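Local coordinates for protein transcriptional regulator, Crp/Fnr family (Eubacterium rectale ATCC 33656, PDB 3DV8) that probably regulates transcription as a Crp/Fnr-family factor, pairing a cyclic-nucleotide-binding-type sensor domain with a DNA-binding helix-turn-helix domain, at residues G34-N39 against E92-A97; L148-A153 against E215-S220. All coordinates share one frame; numbering follows the deposited sequence.

Contact 1 (G34-N39 against E92-A97)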
loop_
_atom_site.group_PDB
_atom_site.type_symbol
_atom_site.label_atom_id
_atom_site.label_comp_id
_atom_site.label_asym_id
_atom_site.label_seq_id
_atom_site.Cartn_x
_atom_site.Cartn_y
_atom_site.Cartn_z
ATOM N N GLY A 34 -6.023 24.256 -1.918
ATOM C CA GLY A 34 -6.041 24.233 -0.462
ATOM C C GLY A 34 -7.321 23.654 0.125
ATOM O O GLY A 34 -7.391 23.477 1.351
ATOM N N THR A 35 -8.332 23.364 -0.712
ATOM C CA THR A 35 -9.587 22.777 -0.234
ATOM C C THR A 35 -9.402 21.271 -0.042
ATOM O O THR A 35 -8.899 20.578 -0.938
ATOM C CB THR A 35 -10.767 22.962 -1.224
ATOM O OG1 THR A 35 -10.915 24.340 -1.580
ATOM C CG2 THR A 35 -12.078 22.446 -0.624
ATOM N N ILE A 36 -9.818 20.783 1.128
ATOM C CA ILE A 36 -9.856 19.356 1.442
ATOM C C ILE A 36 -11.219 18.901 0.866
ATOM O O ILE A 36 -12.253 19.451 1.230
ATOM C CB ILE A 36 -9.729 19.104 2.975
ATOM C CG1 ILE A 36 -8.390 19.675 3.479
ATOM C CG2 ILE A 36 -9.862 17.614 3.300
ATOM C CD1 ILE A 36 -8.078 19.432 4.954
ATOM N N ILE A 37 -11.191 17.966 -0.084
ATOM C CA ILE A 37 -12.402 17.426 -0.741
ATOM C C ILE A 37 -12.864 16.105 -0.112
ATOM O O ILE A 37 -14.034 15.741 -0.227
ATOM C CB ILE A 37 -12.234 17.337 -2.297
ATOM C CG1 ILE A 37 -11.246 16.254 -2.727
ATOM C CG2 ILE A 37 -11.817 18.713 -2.861
ATOM C CD1 ILE A 37 -10.762 16.411 -4.157
ATOM N N HIS A 38 -11.933 15.382 0.515
ATOM C CA HIS A 38 -12.219 14.167 1.280
ATOM C C HIS A 38 -11.335 14.146 2.546
ATOM O O HIS A 38 -10.127 14.390 2.455
ATOM C CB HIS A 38 -11.979 12.931 0.437
ATOM C CG HIS A 38 -12.322 11.666 1.149
ATOM N ND1 HIS A 38 -11.365 10.808 1.639
ATOM C CD2 HIS A 38 -13.518 11.149 1.516
ATOM C CE1 HIS A 38 -11.959 9.799 2.244
ATOM N NE2 HIS A 38 -13.263 9.982 2.189
ATOM N N ASN A 39 -11.940 13.864 3.703
ATOM C CA ASN A 39 -11.245 13.868 4.995
ATOM C C ASN A 39 -11.594 12.616 5.790
ATOM O O ASN A 39 -12.359 12.669 6.748
ATOM C CB ASN A 39 -11.593 15.168 5.761
ATOM C CG ASN A 39 -10.766 15.370 7.038
ATOM O OD1 ASN A 39 -9.607 14.952 7.136
ATOM N ND2 ASN A 39 -11.360 16.047 8.011
ATOM N N GLU A 92 -7.955 5.408 6.478
ATOM C CA GLU A 92 -8.457 6.702 6.048
ATOM C C GLU A 92 -7.343 7.556 5.432
ATOM O O GLU A 92 -6.168 7.434 5.793
ATOM C CB GLU A 92 -9.309 7.408 7.125
ATOM C CG GLU A 92 -8.966 7.129 8.573
ATOM C CD GLU A 92 -9.869 7.840 9.568
ATOM O OE1 GLU A 92 -10.893 8.448 9.182
ATOM O OE2 GLU A 92 -9.528 7.782 10.768
ATOM N N VAL A 93 -7.733 8.347 4.435
ATOM C CA VAL A 93 -6.838 9.236 3.703
ATOM C C VAL A 93 -7.494 10.605 3.579
ATOM O O VAL A 93 -8.728 10.709 3.640
ATOM C CB VAL A 93 -6.512 8.684 2.273
ATOM C CG1 VAL A 93 -5.842 7.308 2.359
ATOM C CG2 VAL A 93 -7.765 8.624 1.385
ATOM N N THR A 94 -6.666 11.639 3.432
ATOM C CA THR A 94 -7.125 13.005 3.200
ATOM C C THR A 94 -6.757 13.355 1.750
ATOM O O THR A 94 -5.629 13.101 1.315
ATOM C CB THR A 94 -6.540 13.995 4.227
ATOM O OG1 THR A 94 -6.961 13.593 5.536
ATOM C CG2 THR A 94 -7.025 15.433 3.969
ATOM N N ILE A 95 -7.730 13.890 1.004
ATOM C CA ILE A 95 -7.547 14.292 -0.397
ATOM C C ILE A 95 -7.845 15.786 -0.479
ATOM O O ILE A 95 -8.893 16.237 0.018
ATOM C CB ILE A 95 -8.458 13.515 -1.379
ATOM C CG1 ILE A 95 -8.381 11.993 -1.125
ATOM C CG2 ILE A 95 -8.051 13.827 -2.815
ATOM C CD1 ILE A 95 -9.407 11.184 -1.879
ATOM N N GLU A 96 -6.920 16.545 -1.076
ATOM C CA GLU A 96 -7.074 17.993 -1.229
ATOM C C GLU A 96 -6.564 18.492 -2.581
ATOM O O GLU A 96 -5.718 17.841 -3.200
ATOM C CB GLU A 96 -6.348 18.717 -0.088
ATOM C CG GLU A 96 -4.819 18.624 -0.145
ATOM C CD GLU A 96 -4.111 19.288 1.023
ATOM O OE1 GLU A 96 -4.737 19.539 2.074
ATOM O OE2 GLU A 96 -2.901 19.542 0.880
ATOM N N ALA A 97 -7.058 19.662 -2.999
ATOM C CA ALA A 97 -6.656 20.298 -4.264
ATOM C C ALA A 97 -5.339 21.073 -4.097
ATOM O O ALA A 97 -5.277 22.021 -3.309
ATOM C CB ALA A 97 -7.764 21.250 -4.765
#
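Ile37 and His38 both turn their backbone N-H groups onto one acceptor, the carbonyl oxygen of Ile95. Ile37 N lies 2.9 Å from Ile95 O with a bent N-H...O angle of 144°, while His38 N, at 3.2 Å from the same Ile95 O, makes a nearly straight bond of 171°. The return bond, Ile95 N to His38 O at 2.8 Å, completes the antiparallel hydrogen-bonded pair. Toward Gly34 the bonding continues through Ala97, whose N donates to Thr35 O and whose O accepts from Gly34 N. On one side of the strands the His38 and Ile95 side chains pack together: with CG anti to the backbone N (chi1 -177°), the imidazole runs out past Ile95 CD1, which sits 3.9 Å from His38 CB, and ND1 makes a weak bond to Val93 O. Ile37 joins this cluster with CD1 4.0 Å from Ile95 CG2. Two residues set against one make a classic beta bulge, here in the outermost strand of a four-stranded antiparallel sheet within the cupin-like jelly roll of the cyclic-nucleotide-binding domain. An alanine in place of Ile95 lacks the branches that pack on His38 CB and Ile37 CD1, which would probably open a gap between them. The opposite side carries Ile36, Asn39, Thr94 and Glu96. There the Ile36 CG2 methyl meets Thr94 CG2 at 3.6 Å, and Glu96 OE1 passes 3.9 Å from Ile36 CG1; that carboxylate has weak partners in Tyr58 OH and Arg56 NH1. Farther out, strand 55-60 flanks strand 94-97: Tyr58 and Arg56 pair with the backbones of Thr94 and Glu96, and Thr57 packs on Ile95. A weak bond between His38 NE2 and Asp43 O links the far end of the imidazole to the chain beyond Asn39.

Contact 2 (L148-A153 against E215-S220)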
loop_
_atom_site.group_PDB
_atom_site.type_symbol
_atom_site.label_atom_id
_atom_site.label_comp_id
_atom_site.label_asym_id
_atom_site.label_seq_id
_atom_site.Cartn_x
_atom_site.Cartn_y
_atom_site.Cartn_z
ATOM N N LEU A 148 17.058 10.161 2.723
ATOM C CA LEU A 148 16.326 11.442 2.635
ATOM C C LEU A 148 16.872 12.408 1.582
ATOM O O LEU A 148 16.080 13.045 0.889
ATOM C CB LEU A 148 16.200 12.119 4.010
ATOM C CG LEU A 148 15.247 13.319 4.152
ATOM C CD1 LEU A 148 13.800 12.997 3.781
ATOM C CD2 LEU A 148 15.311 13.846 5.577
ATOM N N ASP A 149 18.198 12.500 1.456
ATOM C CA ASP A 149 18.834 13.327 0.410
ATOM C C ASP A 149 18.352 12.919 -0.999
ATOM O O ASP A 149 18.041 13.785 -1.823
ATOM C CB ASP A 149 20.387 13.325 0.493
ATOM C CG ASP A 149 21.016 11.929 0.344
ATOM O OD1 ASP A 149 20.396 10.925 0.757
ATOM O OD2 ASP A 149 22.154 11.845 -0.164
ATOM N N LYS A 150 18.244 11.611 -1.244
ATOM C CA LYS A 150 17.783 11.098 -2.538
ATOM C C LYS A 150 16.306 11.382 -2.789
ATOM O O LYS A 150 15.919 11.719 -3.910
ATOM C CB LYS A 150 18.087 9.605 -2.678
ATOM C CG LYS A 150 19.574 9.320 -2.670
ATOM C CD LYS A 150 19.922 7.927 -3.149
ATOM C CE LYS A 150 20.203 6.949 -2.046
ATOM N NZ LYS A 150 21.562 7.155 -1.421
ATOM N N ARG A 151 15.503 11.290 -1.732
ATOM C CA ARG A 151 14.058 11.539 -1.808
ATOM C C ARG A 151 13.734 13.020 -2.002
ATOM O O ARG A 151 12.791 13.342 -2.722
ATOM C CB ARG A 151 13.348 10.952 -0.582
ATOM C CG ARG A 151 13.518 9.432 -0.517
ATOM C CD ARG A 151 12.891 8.783 0.681
ATOM N NE ARG A 151 11.448 9.004 0.705
ATOM C CZ ARG A 151 10.728 9.545 1.695
ATOM N NH1 ARG A 151 11.248 9.867 2.882
ATOM N NH2 ARG A 151 9.414 9.688 1.502
ATOM N N VAL A 152 14.505 13.905 -1.357
ATOM C CA VAL A 152 14.381 15.356 -1.550
ATOM C C VAL A 152 14.764 15.675 -3.006
ATOM O O VAL A 152 14.017 16.369 -3.695
ATOM C CB VAL A 152 15.230 16.190 -0.529
ATOM C CG1 VAL A 152 15.182 17.694 -0.853
ATOM C CG2 VAL A 152 14.740 15.946 0.896
ATOM N N ALA A 153 15.907 15.144 -3.460
ATOM C CA ALA A 153 16.361 15.264 -4.857
ATOM C C ALA A 153 15.276 14.801 -5.846
ATOM O O ALA A 153 14.991 15.477 -6.843
ATOM C CB ALA A 153 17.618 14.453 -5.069
ATOM N N GLU A 215 19.415 14.572 -10.408
ATOM C CA GLU A 215 18.982 13.294 -10.969
ATOM C C GLU A 215 19.951 12.155 -10.632
ATOM O O GLU A 215 19.498 11.041 -10.411
ATOM C CB GLU A 215 18.710 13.373 -12.473
ATOM C CG GLU A 215 18.063 12.089 -13.000
ATOM C CD GLU A 215 17.226 12.301 -14.231
ATOM O OE1 GLU A 215 17.742 12.904 -15.198
ATOM O OE2 GLU A 215 16.056 11.846 -14.231
ATOM N N THR A 216 21.258 12.432 -10.560
ATOM C CA THR A 216 22.228 11.400 -10.154
ATOM C C THR A 216 22.110 11.038 -8.643
ATOM O O THR A 216 22.459 9.915 -8.279
ATOM C CB THR A 216 23.678 11.699 -10.628
ATOM O OG1 THR A 216 24.123 12.942 -10.094
ATOM C CG2 THR A 216 23.732 11.752 -12.152
ATOM N N LEU A 217 21.615 11.953 -7.788
ATOM C CA LEU A 217 21.288 11.614 -6.366
ATOM C C LEU A 217 20.103 10.661 -6.334
ATOM O O LEU A 217 20.205 9.589 -5.765
ATOM C CB LEU A 217 20.939 12.827 -5.486
ATOM C CG LEU A 217 21.986 13.401 -4.554
ATOM C CD1 LEU A 217 21.397 14.626 -3.857
ATOM C CD2 LEU A 217 22.403 12.347 -3.537
ATOM N N GLN A 218 18.990 11.084 -6.945
ATOM C CA GLN A 218 17.750 10.285 -7.081
ATOM C C GLN A 218 18.045 8.825 -7.482
ATOM O O GLN A 218 17.531 7.881 -6.876
ATOM C CB GLN A 218 16.846 10.936 -8.146
ATOM C CG GLN A 218 15.527 10.219 -8.495
ATOM C CD GLN A 218 14.839 10.835 -9.709
ATOM O OE1 GLN A 218 15.457 11.022 -10.764
ATOM N NE2 GLN A 218 13.544 11.129 -9.575
ATOM N N ARG A 219 18.897 8.680 -8.496
ATOM C CA ARG A 219 19.282 7.387 -9.054
ATOM C C ARG A 219 20.259 6.606 -8.170
ATOM O O ARG A 219 20.218 5.383 -8.208
ATOM C CB ARG A 219 19.896 7.571 -10.445
ATOM C CG ARG A 219 18.984 8.241 -11.466
ATOM C CD ARG A 219 18.039 7.317 -12.154
ATOM N NE ARG A 219 17.112 8.085 -12.991
ATOM C CZ ARG A 219 16.240 7.568 -13.860
ATOM N NH1 ARG A 219 16.159 6.247 -14.070
ATOM N NH2 ARG A 219 15.440 8.393 -14.548
ATOM N N SER A 220 21.123 7.286 -7.397
ATOM C CA SER A 220 22.109 6.625 -6.496
ATOM C C SER A 220 21.523 5.586 -5.521
ATOM O O SER A 220 20.331 5.558 -5.184
ATOM C CB SER A 220 22.917 7.653 -5.680
ATOM O OG SER A 220 23.743 8.439 -6.499
ATOM O OXT SER A 220 22.275 4.724 -5.055
#
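Lys150 sets off with CG beside its backbone N (chi1 -64°), then bends at chi3 (-100°) and again at chi4, a course that lays its methylene chain over the last turn of helix 211-219. Its middle carbons lie chiefly against oxygens of the main chain: CG and CD over Leu217 O, CD and CE along Ser220 O of the terminal carboxylate. The ammonium group turns back to the residue just ahead of its own helix, where NZ hydrogen-bonds to Ser147 OG. NZ is nevertheless 4.4 Å from Ser220 OXT, beyond a salt bridge, and the positive charge may still ease the negative charge of the terminal carboxylate.

Leu217 brings the apolar side chain from the other helix. Its CB rests 3.7 Å from the Ala153 CB methyl, and CD1 reaches the same methyl at 4.0 Å. The other branch, CD2, meets Asp149 OD2 at 3.4 Å, the two side chains crossing at about a right angle. Ser147 OG also bonds Asp149 OD1, so this one hydroxyl links both polar side chains. Ser220 folds back onto its own helix, with OG 2.6 Å from Thr216 O, an oxygen that also accepts from Ser220 N.

The small Ala153 side chain is consistent with the close approach of the helices, whose local axes come to 7.7 Å and cross at -129°, with the Lys150 and Gln218 backbones nearest. Phe193 of helix 183-195 touches Leu217 and Val152, extending the apolar packing into a three-helix junction. Here the C-terminal helix docks on the first helix of a Crp-like winged helix-turn-helix domain.

In the fold
Contact 1 and contact 2 sit in different domains, on opposite sides of the chain's centre, with their own centres 28 Å apart and nearest atoms about 15 Å apart, so neither touches the other. They follow in series along the chain: 34-39 against 92-97 closes within the cyclic-nucleotide-binding domain, then the long helix 119-145 leads to helix 148-163, where contact 2 opens. Contact 1 joins strands of a beta sheet by backbone bonds, whereas contact 2 joins two helices without a cross-segment hydrogen bond. Each ties an early piece of its domain to a late one, 53 and 62 residues apart at their closest ends.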